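D-glyceraldehyde dehydrogenase (NADP(+)) (Thermoplasma acidophilum, PDB 5IZD) oxidises D-glyceraldehyde to (R)-glycerate with NADP(+) in the non-phosphorylated Entner-Doudoroff pathway, working as a homotetramer built as a dimer of dimers. Local coordinates at residues D41-I46 with G209-E214; A144-N149 with G153-K158; W183-F188 with G196-I201. All blocks are in the same frame, centred on the assembly; numbering follows the deposited sequence.

Contact 1 of 3, residues D41-I46 with G209-E214; sequences DVDRAI and GDYIVE. With NAP (NADP nicotinamide-adenine-dinucleotide phosphate), chain I.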
loop_
_atom_site.group_PDB
_atom_site.type_symbol
_atom_site.label_atom_id
_atom_site.label_comp_id
_atom_site.label_asym_id
_atom_site.label_seq_id
_atom_site.Cartn_x
_atom_site.Cartn_y
_atom_site.Cartn_z
ATOM N N ASP A 41 4.458 17.606 -38.547
ATOM C CA ASP A 41 5.550 17.409 -37.581
ATOM C C ASP A 41 5.052 16.694 -36.301
ATOM O O ASP A 41 5.719 15.802 -35.800
ATOM C CB ASP A 41 6.268 18.722 -37.259
ATOM C CG ASP A 41 6.997 19.298 -38.464
ATOM O OD1 ASP A 41 7.467 18.503 -39.333
ATOM O OD2 ASP A 41 7.063 20.559 -38.585
ATOM N N VAL A 42 3.875 17.092 -35.825
ATOM C CA VAL A 42 3.198 16.452 -34.713
ATOM C C VAL A 42 2.901 14.977 -34.988
ATOM O O VAL A 42 3.244 14.128 -34.183
ATOM C CB VAL A 42 1.880 17.194 -34.367
ATOM C CG1 VAL A 42 1.066 16.424 -33.380
ATOM C CG2 VAL A 42 2.179 18.590 -33.809
ATOM N N ASP A 43 2.263 14.695 -36.119
ATOM C CA ASP A 43 2.068 13.313 -36.577
ATOM C C ASP A 43 3.354 12.472 -36.582
ATOM O O ASP A 43 3.339 11.392 -35.994
ATOM C CB ASP A 43 1.372 13.261 -37.938
ATOM C CG ASP A 43 -0.103 13.624 -37.850
ATOM O OD1 ASP A 43 -0.668 13.713 -36.763
ATOM O OD2 ASP A 43 -0.731 13.852 -38.891
ATOM N N ARG A 44 4.445 12.939 -37.193
ATOM C CA ARG A 44 5.688 12.161 -37.164
ATOM C C ARG A 44 6.171 11.909 -35.741
ATOM O O ARG A 44 6.649 10.802 -35.436
ATOM C CB ARG A 44 6.844 12.799 -37.938
ATOM C CG ARG A 44 6.718 12.761 -39.446
ATOM C CD ARG A 44 8.061 12.893 -40.189
ATOM N NE ARG A 44 9.029 13.841 -39.618
ATOM C CZ ARG A 44 8.956 15.180 -39.696
ATOM N NH1 ARG A 44 7.925 15.811 -40.314
ATOM N NH2 ARG A 44 9.927 15.910 -39.134
ATOM N N ALA A 45 6.034 12.924 -34.871
ATOM C CA ALA A 45 6.488 12.791 -33.499
ATOM C C ALA A 45 5.664 11.749 -32.732
ATOM O O ALA A 45 6.242 10.889 -32.087
ATOM C CB ALA A 45 6.510 14.144 -32.795
ATOM N N ILE A 46 4.336 11.818 -32.824
ATOM C CA ILE A 46 3.460 10.853 -32.185
ATOM C C ILE A 46 3.665 9.452 -32.746
ATOM O O ILE A 46 3.719 8.492 -31.985
ATOM C CB ILE A 46 1.976 11.286 -32.262
ATOM C CG1 ILE A 46 1.728 12.450 -31.302
ATOM C CG2 ILE A 46 1.035 10.136 -31.912
ATOM C CD1 ILE A 46 0.442 13.177 -31.592
ATOM N N GLY A 209 -2.055 22.962 -30.430
ATOM C CA GLY A 209 -2.431 22.416 -29.145
ATOM C C GLY A 209 -3.641 21.524 -29.207
ATOM O O GLY A 209 -3.602 20.363 -28.718
ATOM N N ASP A 210 -4.708 22.022 -29.829
ATOM C CA ASP A 210 -5.911 21.183 -30.036
ATOM C C ASP A 210 -5.573 19.931 -30.785
ATOM O O ASP A 210 -5.983 18.842 -30.397
ATOM C CB ASP A 210 -7.018 21.901 -30.790
ATOM C CG ASP A 210 -7.770 22.913 -29.920
ATOM O OD1 ASP A 210 -7.629 22.967 -28.669
ATOM O OD2 ASP A 210 -8.529 23.664 -30.498
ATOM N N TYR A 211 -4.754 20.075 -31.809
ATOM C CA TYR A 211 -4.442 18.955 -32.696
ATOM C C TYR A 211 -3.688 17.843 -31.971
ATOM O O TYR A 211 -4.012 16.648 -32.139
ATOM C CB TYR A 211 -3.678 19.477 -33.922
ATOM C CG TYR A 211 -3.418 18.407 -34.912
ATOM C CD1 TYR A 211 -4.422 18.004 -35.826
ATOM C CD2 TYR A 211 -2.183 17.747 -34.942
ATOM C CE1 TYR A 211 -4.194 16.970 -36.744
ATOM C CE2 TYR A 211 -1.941 16.706 -35.868
ATOM C CZ TYR A 211 -2.947 16.317 -36.765
ATOM O OH TYR A 211 -2.695 15.282 -37.651
ATOM N N ILE A 212 -2.708 18.238 -31.159
ATOM C CA ILE A 212 -1.916 17.291 -30.360
ATOM C C ILE A 212 -2.823 16.557 -29.365
ATOM O O ILE A 212 -2.777 15.335 -29.236
ATOM C CB ILE A 212 -0.770 17.964 -29.550
ATOM C CG1 ILE A 212 0.206 18.751 -30.416
ATOM C CG2 ILE A 212 0.126 16.922 -28.908
ATOM C CD1 ILE A 212 1.051 19.767 -29.638
ATOM N N VAL A 213 -3.655 17.309 -28.662
ATOM C CA VAL A 213 -4.440 16.702 -27.592
ATOM C C VAL A 213 -5.533 15.766 -28.083
ATOM O O VAL A 213 -5.766 14.764 -27.442
ATOM C CB VAL A 213 -5.025 17.699 -26.593
ATOM C CG1 VAL A 213 -3.927 18.598 -26.011
ATOM C CG2 VAL A 213 -6.113 18.531 -27.198
ATOM N N GLU A 214 -6.214 16.082 -29.177
ATOM C CA GLU A 214 -7.284 15.169 -29.652
ATOM C C GLU A 214 -6.871 13.955 -30.543
ATOM O O GLU A 214 -7.714 13.167 -30.904
ATOM C CB GLU A 214 -8.378 15.974 -30.309
ATOM C CG GLU A 214 -7.960 16.623 -31.591
ATOM C CD GLU A 214 -8.966 17.646 -32.087
ATOM O OE1 GLU A 214 -8.778 18.078 -33.248
ATOM O OE2 GLU A 214 -9.955 17.982 -31.378
HETATM P PA NAP I . -1.398 28.205 -20.828
HETATM O O1A NAP I . -2.048 28.854 -22.009
HETATM O O2A NAP I . -2.264 27.380 -19.899
HETATM O O5B NAP I . -0.147 27.304 -21.370
HETATM C C5B NAP I . 0.258 26.033 -20.814
HETATM C C4B NAP I . 0.702 25.072 -21.933
HETATM O O4B NAP I . -0.438 24.677 -22.721
HETATM C C3B NAP I . 1.673 25.726 -22.936
HETATM O O3B NAP I . 2.592 24.720 -23.440
HETATM C C2B NAP I . 0.756 26.200 -24.029
HETATM O O2B NAP I . 1.418 26.487 -25.257
HETATM C C1B NAP I . -0.207 25.046 -24.113
HETATM N N9A NAP I . -1.482 25.329 -24.788
HETATM C C8A NAP I . -2.086 26.530 -25.003
HETATM N N7A NAP I . -3.219 26.405 -25.660
HETATM C C5A NAP I . -3.356 25.025 -25.844
HETATM C C6A NAP I . -4.342 24.250 -26.456
HETATM N N6A NAP I . -5.444 24.773 -27.009
HETATM N N1A NAP I . -4.183 22.911 -26.476
HETATM C C2A NAP I . -3.068 22.378 -25.944
HETATM N N3A NAP I . -2.068 23.047 -25.354
HETATM C C4A NAP I . -2.293 24.380 -25.331
HETATM O O3 NAP I . -0.690 29.354 -19.990
HETATM P PN NAP I . -0.608 30.941 -20.248
HETATM O O1N NAP I . 0.171 31.222 -21.520
HETATM O O2N NAP I . -0.012 31.615 -19.037
HETATM O O5D NAP I . -2.082 31.381 -20.433
HETATM P P2B NAP I . 1.630 28.073 -25.694
HETATM O O1X NAP I . 2.285 28.039 -27.084
HETATM O O2X NAP I . 2.534 28.693 -24.738
HETATM O O3X NAP I . 0.306 28.757 -25.771
#
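Y211 holds its ring carbon CG anti to the backbone N (chi1 -176°), which extends the ring toward helix 39-77. There D43 turns its carboxylate to meet it, with CG beside its own backbone N. The phenol and the carboxylate meet almost symmetrically. Y211 OH is 2.7 Å from D43 OD1 and equally 2.7 Å from D43 OD2. The two side chains cross at about a right angle, with the carboxylate plane turned 46° from the ring. D43 OD1 also has a weak hydrogen bond from H215, just past the end of the segment.

Next to this polar pair the contact is apolar. V42 slides past Y211 at the ring edge, with V42 CG1 3.8 Å from Y211 CD2. Both V42 methyls also meet I212: V42 CG1 and V42 CG2 each lie 3.9 Å from I212 CG1.

On another side of helix 205-214 lies the adenine of NADP. NAP N6A donates to D210 OD1 over 3.3 Å, a long but nearly straight bond. D210 OD2 forms a salt bridge with R232. The helix axes approach to 10.6 Å at an angle of 27°, so the two segments run roughly parallel. Helix 205-214 lies between helix 39-77 and the nucleotide. I212 and V213 rest on strand 130-145, and D210 and V213 touch K236 of helix 227-236.

Contact 2 of 3, residues A144-N149 with G153-K158; sequences ALTPWN and GMVARK. With NAP (NADP nicotinamide-adenine-dinucleotide phosphate), chain I.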
loop_
_atom_site.group_PDB
_atom_site.type_symbol
_atom_site.label_atom_id
_atom_site.label_comp_id
_atom_site.label_asym_id
_atom_site.label_seq_id
_atom_site.Cartn_x
_atom_site.Cartn_y
_atom_site.Cartn_z
ATOM N N ALA A 144 3.044 15.850 -23.023
ATOM C CA ALA A 144 3.423 16.714 -21.916
ATOM C C ALA A 144 3.421 18.164 -22.369
ATOM O O ALA A 144 4.100 18.510 -23.348
ATOM C CB ALA A 144 4.780 16.349 -21.380
ATOM N N LEU A 145 2.577 18.978 -21.710
ATOM C CA LEU A 145 2.353 20.362 -22.078
ATOM C C LEU A 145 2.791 21.190 -20.886
ATOM O O LEU A 145 2.145 21.137 -19.810
ATOM C CB LEU A 145 0.889 20.641 -22.429
ATOM C CG LEU A 145 0.329 19.858 -23.597
ATOM C CD1 LEU A 145 -1.191 19.936 -23.557
ATOM C CD2 LEU A 145 0.850 20.305 -24.914
ATOM N N THR A 146 3.887 21.933 -21.040
ATOM C CA THR A 146 4.498 22.629 -19.893
ATOM C C THR A 146 4.275 24.133 -19.958
ATOM O O THR A 146 4.171 24.723 -21.072
ATOM C CB THR A 146 6.001 22.280 -19.676
ATOM O OG1 THR A 146 6.744 22.481 -20.866
ATOM C CG2 THR A 146 6.108 20.834 -19.287
ATOM N N PRO A 147 4.156 24.764 -18.770
ATOM C CA PRO A 147 4.015 26.227 -18.708
ATOM C C PRO A 147 5.355 27.020 -18.677
ATOM O O PRO A 147 6.449 26.440 -18.675
ATOM C CB PRO A 147 3.253 26.421 -17.423
ATOM C CG PRO A 147 3.820 25.369 -16.548
ATOM C CD PRO A 147 4.171 24.182 -17.416
ATOM N N TRP A 148 5.259 28.340 -18.668
ATOM C CA TRP A 148 6.455 29.191 -18.733
ATOM C C TRP A 148 7.000 29.522 -17.345
ATOM O O TRP A 148 8.178 29.963 -17.236
ATOM C CB TRP A 148 6.177 30.522 -19.495
ATOM C CG TRP A 148 4.902 31.211 -19.057
ATOM C CD1 TRP A 148 3.687 31.104 -19.645
ATOM C CD2 TRP A 148 4.722 32.026 -17.899
ATOM N NE1 TRP A 148 2.763 31.840 -18.956
ATOM C CE2 TRP A 148 3.378 32.403 -17.862
ATOM C CE3 TRP A 148 5.575 32.502 -16.921
ATOM C CZ2 TRP A 148 2.846 33.237 -16.836
ATOM C CZ3 TRP A 148 5.052 33.298 -15.887
ATOM C CH2 TRP A 148 3.706 33.683 -15.874
ATOM N N ASN A 149 6.184 29.375 -16.304
ATOM C CA ASN A 149 6.549 29.932 -15.023
ATOM C C ASN A 149 7.678 29.179 -14.309
ATOM O O ASN A 149 8.540 29.820 -13.700
ATOM C CB ASN A 149 5.317 30.159 -14.173
ATOM C CG ASN A 149 4.653 28.843 -13.693
ATOM O OD1 ASN A 149 4.717 27.797 -14.357
ATOM N ND2 ASN A 149 4.053 28.896 -12.509
ATOM N N GLY A 153 11.727 23.130 -14.137
ATOM C CA GLY A 153 11.023 22.284 -13.081
ATOM C C GLY A 153 9.872 21.459 -13.630
ATOM O O GLY A 153 9.708 20.275 -13.301
ATOM N N MET A 154 9.067 22.084 -14.483
ATOM C CA MET A 154 7.847 21.414 -14.979
ATOM C C MET A 154 8.166 20.350 -16.020
ATOM O O MET A 154 7.433 19.369 -16.178
ATOM C CB MET A 154 6.845 22.429 -15.521
ATOM C CG MET A 154 6.285 23.358 -14.470
ATOM S SD MET A 154 5.045 22.455 -13.484
ATOM C CE MET A 154 4.524 23.913 -12.531
ATOM N N VAL A 155 9.268 20.556 -16.748
ATOM C CA VAL A 155 9.711 19.559 -17.685
ATOM C C VAL A 155 10.211 18.333 -16.952
ATOM O O VAL A 155 9.784 17.248 -17.255
ATOM C CB VAL A 155 10.776 20.136 -18.635
ATOM C CG1 VAL A 155 11.461 19.053 -19.427
ATOM C CG2 VAL A 155 10.123 21.214 -19.493
ATOM N N ALA A 156 11.141 18.518 -16.031
ATOM C CA ALA A 156 11.574 17.425 -15.153
ATOM C C ALA A 156 10.377 16.690 -14.467
ATOM O O ALA A 156 10.359 15.487 -14.414
ATOM C CB ALA A 156 12.533 17.934 -14.075
ATOM N N ARG A 157 9.420 17.439 -13.943
ATOM C CA ARG A 157 8.274 16.862 -13.221
ATOM C C ARG A 157 7.441 15.882 -14.049
ATOM O O ARG A 157 6.949 14.935 -13.506
ATOM C CB ARG A 157 7.358 17.968 -12.716
ATOM C CG ARG A 157 5.995 17.469 -12.236
ATOM C CD ARG A 157 5.206 18.618 -11.670
ATOM N NE ARG A 157 5.751 19.024 -10.403
ATOM C CZ ARG A 157 5.397 20.137 -9.764
ATOM N NH1 ARG A 157 4.488 20.971 -10.273
ATOM N NH2 ARG A 157 5.969 20.406 -8.597
ATOM N N LYS A 158 7.275 16.155 -15.329
ATOM C CA LYS A 158 6.516 15.365 -16.264
ATOM C C LYS A 158 7.322 14.270 -16.986
ATOM O O LYS A 158 6.846 13.126 -17.081
ATOM C CB LYS A 158 5.857 16.317 -17.270
ATOM C CG LYS A 158 4.878 17.220 -16.528
ATOM C CD LYS A 158 4.043 18.078 -17.433
ATOM C CE LYS A 158 3.337 19.172 -16.660
ATOM N NZ LYS A 158 2.302 18.614 -15.769
HETATM P PA NAP I . -1.398 28.205 -20.828
HETATM O O1A NAP I . -2.048 28.854 -22.009
HETATM O O2A NAP I . -2.264 27.380 -19.899
HETATM O O5B NAP I . -0.147 27.304 -21.370
HETATM C C5B NAP I . 0.258 26.033 -20.814
HETATM C C4B NAP I . 0.702 25.072 -21.933
HETATM O O4B NAP I . -0.438 24.677 -22.721
HETATM C C3B NAP I . 1.673 25.726 -22.936
HETATM O O3B NAP I . 2.592 24.720 -23.440
HETATM C C2B NAP I . 0.756 26.200 -24.029
HETATM O O2B NAP I . 1.418 26.487 -25.257
HETATM C C1B NAP I . -0.207 25.046 -24.113
HETATM N N9A NAP I . -1.482 25.329 -24.788
HETATM C C8A NAP I . -2.086 26.530 -25.003
HETATM N N7A NAP I . -3.219 26.405 -25.660
HETATM C C5A NAP I . -3.356 25.025 -25.844
HETATM C C6A NAP I . -4.342 24.250 -26.456
HETATM N N6A NAP I . -5.444 24.773 -27.009
HETATM N N1A NAP I . -4.183 22.911 -26.476
HETATM C C2A NAP I . -3.068 22.378 -25.944
HETATM N N3A NAP I . -2.068 23.047 -25.354
HETATM C C4A NAP I . -2.293 24.380 -25.331
HETATM O O3 NAP I . -0.690 29.354 -19.990
HETATM P PN NAP I . -0.608 30.941 -20.248
HETATM O O1N NAP I . 0.171 31.222 -21.520
HETATM O O2N NAP I . -0.012 31.615 -19.037
HETATM O O5D NAP I . -2.082 31.381 -20.433
HETATM P P2B NAP I . 1.630 28.073 -25.694
HETATM O O1X NAP I . 2.285 28.039 -27.084
HETATM O O2X NAP I . 2.534 28.693 -24.738
HETATM O O3X NAP I . 0.306 28.757 -25.771
#
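T146 and M154 bring their CA atoms to 6.1 Å as the chain leaves strand 130-145, turns through a short loop and starts helix 153-164. This is the first half of a beta-alpha-beta unit completed by strand 168-172. T146 puts OG1 between its backbone N and carbonyl carbon (chi1 53°), which leaves CG2 anti to the carbonyl carbon. The methyl lies against the helix backbone, with T146 CG2 3.7 Å from M154 O. T146 OG1 lies against V155 CG2. P147 crosses M154 at about a right angle, with P147 CD 3.7 Å from M154 CB. K158 runs its aliphatic chain past T146, and K158 CD comes 3.9 Å from T146 CG2. Its ammonium goes further, to a salt bridge with E458 and hydrogen bonds with T222 and T224.

The other side of the loop holds NADP. L145 CD1 packs on the adenine at NAP N3A. The ribose hydroxyl NAP O3B donates to T146 O over 2.8 Å. W148 NE1 donates to the phosphate oxygen NAP O2N, also over 2.8 Å (154°). N149 CB sits over one face of the indole of W148, near its rim, 3.4 Å above the plane. A phenylalanine in place of W148 would probably leave NAP O2N without this donor and the pyrophosphate less firmly placed.

N149 ND2 bonds to Q279 O and to the oxidised cysteine, a sulfinic acid, at position 281. N149 probably stabilises the transition state, as in related enzymes, consistent with its place beside that residue. The two segments exchange no hydrogen bond with each other. Helix and loop meet through van der Waals contacts, while a loop carbonyl and the indole N-H bind the cofactor.

Contact 3 of 3, residues W183-F188 with G196-I201; sequences WIVRKF and GVLNFI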
loop_
_atom_site.group_PDB
_atom_site.type_symbol
_atom_site.label_atom_id
_atom_site.label_comp_id
_atom_site.label_asym_id
_atom_site.label_seq_id
_atom_site.Cartn_x
_atom_site.Cartn_y
_atom_site.Cartn_z
ATOM N N TRP A 183 16.963 22.357 -23.805
ATOM C CA TRP A 183 18.237 22.016 -23.172
ATOM C C TRP A 183 18.135 20.697 -22.316
ATOM O O TRP A 183 19.008 19.800 -22.400
ATOM C CB TRP A 183 18.742 23.201 -22.374
ATOM C CG TRP A 183 20.079 23.042 -21.751
ATOM C CD1 TRP A 183 21.250 23.486 -22.252
ATOM C CD2 TRP A 183 20.398 22.381 -20.479
ATOM N NE1 TRP A 183 22.282 23.174 -21.392
ATOM C CE2 TRP A 183 21.786 22.532 -20.282
ATOM C CE3 TRP A 183 19.651 21.737 -19.506
ATOM C CZ2 TRP A 183 22.452 22.005 -19.167
ATOM C CZ3 TRP A 183 20.303 21.215 -18.348
ATOM C CH2 TRP A 183 21.693 21.351 -18.207
ATOM N N ILE A 184 17.043 20.562 -21.589
ATOM C CA ILE A 184 16.784 19.359 -20.799
ATOM C C ILE A 184 16.631 18.150 -21.684
ATOM O O ILE A 184 17.273 17.139 -21.434
ATOM C CB ILE A 184 15.543 19.542 -19.891
ATOM C CG1 ILE A 184 15.903 20.533 -18.792
ATOM C CG2 ILE A 184 15.119 18.223 -19.260
ATOM C CD1 ILE A 184 14.724 21.147 -18.108
ATOM N N VAL A 185 15.839 18.292 -22.744
ATOM C CA VAL A 185 15.630 17.253 -23.736
ATOM C C VAL A 185 16.954 16.752 -24.313
ATOM O O VAL A 185 17.150 15.540 -24.457
ATOM C CB VAL A 185 14.685 17.732 -24.876
ATOM C CG1 VAL A 185 14.690 16.770 -26.061
ATOM C CG2 VAL A 185 13.245 17.876 -24.337
ATOM N N ARG A 186 17.832 17.690 -24.649
ATOM C CA ARG A 186 19.150 17.367 -25.215
ATOM C C ARG A 186 19.942 16.555 -24.177
ATOM O O ARG A 186 20.548 15.560 -24.546
ATOM C CB ARG A 186 19.888 18.630 -25.679
ATOM C CG ARG A 186 21.251 18.415 -26.386
ATOM C CD ARG A 186 21.795 19.711 -26.994
ATOM N NE ARG A 186 20.990 20.192 -28.137
ATOM C CZ ARG A 186 21.109 19.796 -29.424
ATOM N NH1 ARG A 186 22.017 18.892 -29.819
ATOM N NH2 ARG A 186 20.297 20.326 -30.358
ATOM N N LYS A 187 19.852 16.894 -22.881
ATOM C CA LYS A 187 20.530 16.091 -21.858
ATOM C C LYS A 187 20.007 14.649 -21.795
ATOM O O LYS A 187 20.787 13.721 -21.668
ATOM C CB LYS A 187 20.529 16.789 -20.487
ATOM C CG LYS A 187 21.379 18.059 -20.471
ATOM C CD LYS A 187 22.869 17.745 -20.389
ATOM C CE LYS A 187 23.704 18.986 -20.671
ATOM N NZ LYS A 187 23.712 19.276 -22.136
ATOM N N PHE A 188 18.699 14.466 -21.905
ATOM C CA PHE A 188 18.118 13.129 -21.994
ATOM C C PHE A 188 18.597 12.363 -23.235
ATOM O O PHE A 188 18.957 11.141 -23.151
ATOM C CB PHE A 188 16.589 13.202 -21.936
ATOM C CG PHE A 188 16.071 13.212 -20.562
ATOM C CD1 PHE A 188 15.991 14.394 -19.862
ATOM C CD2 PHE A 188 15.727 12.028 -19.928
ATOM C CE1 PHE A 188 15.489 14.426 -18.572
ATOM C CE2 PHE A 188 15.245 12.061 -18.627
ATOM C CZ PHE A 188 15.136 13.264 -17.943
ATOM N N GLY A 196 12.696 7.920 -30.832
ATOM C CA GLY A 196 11.241 7.804 -30.689
ATOM C C GLY A 196 10.705 7.898 -29.271
ATOM O O GLY A 196 9.554 8.212 -29.105
ATOM N N VAL A 197 11.516 7.606 -28.253
ATOM C CA VAL A 197 11.030 7.553 -26.868
ATOM C C VAL A 197 10.681 8.943 -26.363
ATOM O O VAL A 197 9.749 9.093 -25.587
ATOM C CB VAL A 197 12.027 6.854 -25.934
ATOM C CG1 VAL A 197 11.588 6.935 -24.445
ATOM C CG2 VAL A 197 12.136 5.412 -26.343
ATOM N N LEU A 198 11.442 9.938 -26.793
ATOM C CA LEU A 198 11.267 11.307 -26.378
ATOM C C LEU A 198 11.294 12.218 -27.601
ATOM O O LEU A 198 12.283 12.249 -28.305
ATOM C CB LEU A 198 12.394 11.729 -25.430
ATOM C CG LEU A 198 12.318 13.176 -24.907
ATOM C CD1 LEU A 198 11.001 13.439 -24.213
ATOM C CD2 LEU A 198 13.454 13.435 -23.947
ATOM N N ASN A 199 10.220 12.966 -27.816
ATOM C CA ASN A 199 10.113 13.906 -28.940
ATOM C C ASN A 199 9.760 15.294 -28.410
ATOM O O ASN A 199 8.995 15.421 -27.451
ATOM C CB ASN A 199 9.076 13.438 -29.956
ATOM C CG ASN A 199 9.312 12.008 -30.405
ATOM O OD1 ASN A 199 9.998 11.768 -31.424
ATOM N ND2 ASN A 199 8.815 11.060 -29.653
ATOM N N PHE A 200 10.264 16.323 -29.114
ATOM C CA PHE A 200 10.222 17.713 -28.693
ATOM C C PHE A 200 9.648 18.523 -29.831
ATOM O O PHE A 200 10.233 18.574 -30.938
ATOM C CB PHE A 200 11.635 18.201 -28.374
ATOM C CG PHE A 200 11.713 19.631 -27.885
ATOM C CD1 PHE A 200 11.183 20.000 -26.661
ATOM C CD2 PHE A 200 12.299 20.611 -28.662
ATOM C CE1 PHE A 200 11.295 21.311 -26.201
ATOM C CE2 PHE A 200 12.396 21.946 -28.207
ATOM C CZ PHE A 200 11.875 22.285 -26.962
ATOM N N ILE A 201 8.508 19.138 -29.553
ATOM C CA ILE A 201 7.736 19.885 -30.529
ATOM C C ILE A 201 7.432 21.262 -29.932
ATOM O O ILE A 201 6.810 21.368 -28.841
ATOM C CB ILE A 201 6.405 19.171 -30.814
ATOM C CG1 ILE A 201 6.626 17.945 -31.680
ATOM C CG2 ILE A 201 5.419 20.104 -31.514
ATOM C CD1 ILE A 201 6.991 18.260 -33.115
#
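V185 faces strand 198-200 and touches it with both methyls, within a beta-alpha-beta unit of the Rossmann-like cofactor domain of aldehyde dehydrogenases. Helix 178-190 joins strand 168-172 to strand 198-200 and packs against the sheet. The helix and strand segments run nearly antiparallel, at 153°, with axes 9.6 Å apart.

The valine lies between L198 and F200, two strand residues that both point toward the helix. Its two branches divide the work. V185 CG1, anti to the backbone N (chi1 168°), meets L198 CD2 at 4.1 Å and also touches F200 CB. V185 CG2 goes to the phenylalanine ring, 3.8 Å from F200 CD1. Both pairs of side chains cross at a slant. F200 extends its ring along the helix side of the sheet, with CG anti to the backbone N (chi1 -178°). Its further neighbours there are L171 and P173.

One turn on, F188 starts toward the strand but its ring leads away. Its touch on the leucine is therefore made by CB. The F188 side chain also touches L163 of helix 153-164. L198 also reaches that helix, at L159.

N199 points away from the helix, to the other side of the strand. N199 ND2 donates to G196 O over 3.0 Å, from above the carbonyl plane, and N199 OD1 accepts from the backbone N of D8. Back on the helix side, L198 CD2 ends 3.7 Å from F188 CB.

Contacts 2 and 3 are buried; contact 1 is only partly so, and its polar pair includes residues partly open to solvent. Contacts 2 and 3 belong to successive beta-alpha-beta units that share strand 168-172, and V155 of one touches I184 of the other. Contact 2 lies near the middle of the chain; contacts 1 and 3 lie about 20 Å from it, centre to centre. Contact 1 brings together two helices distant in sequence. It meets contact 2 where V213 packs on L145, and contact 3 where A45 packs on I201. Both contacts 1 and 2 touch NADP: contact 1 at the adenine, contact 2 at adenine, ribose and pyrophosphate. Contact 3 is wholly apolar between its segments and does not touch the cofactor.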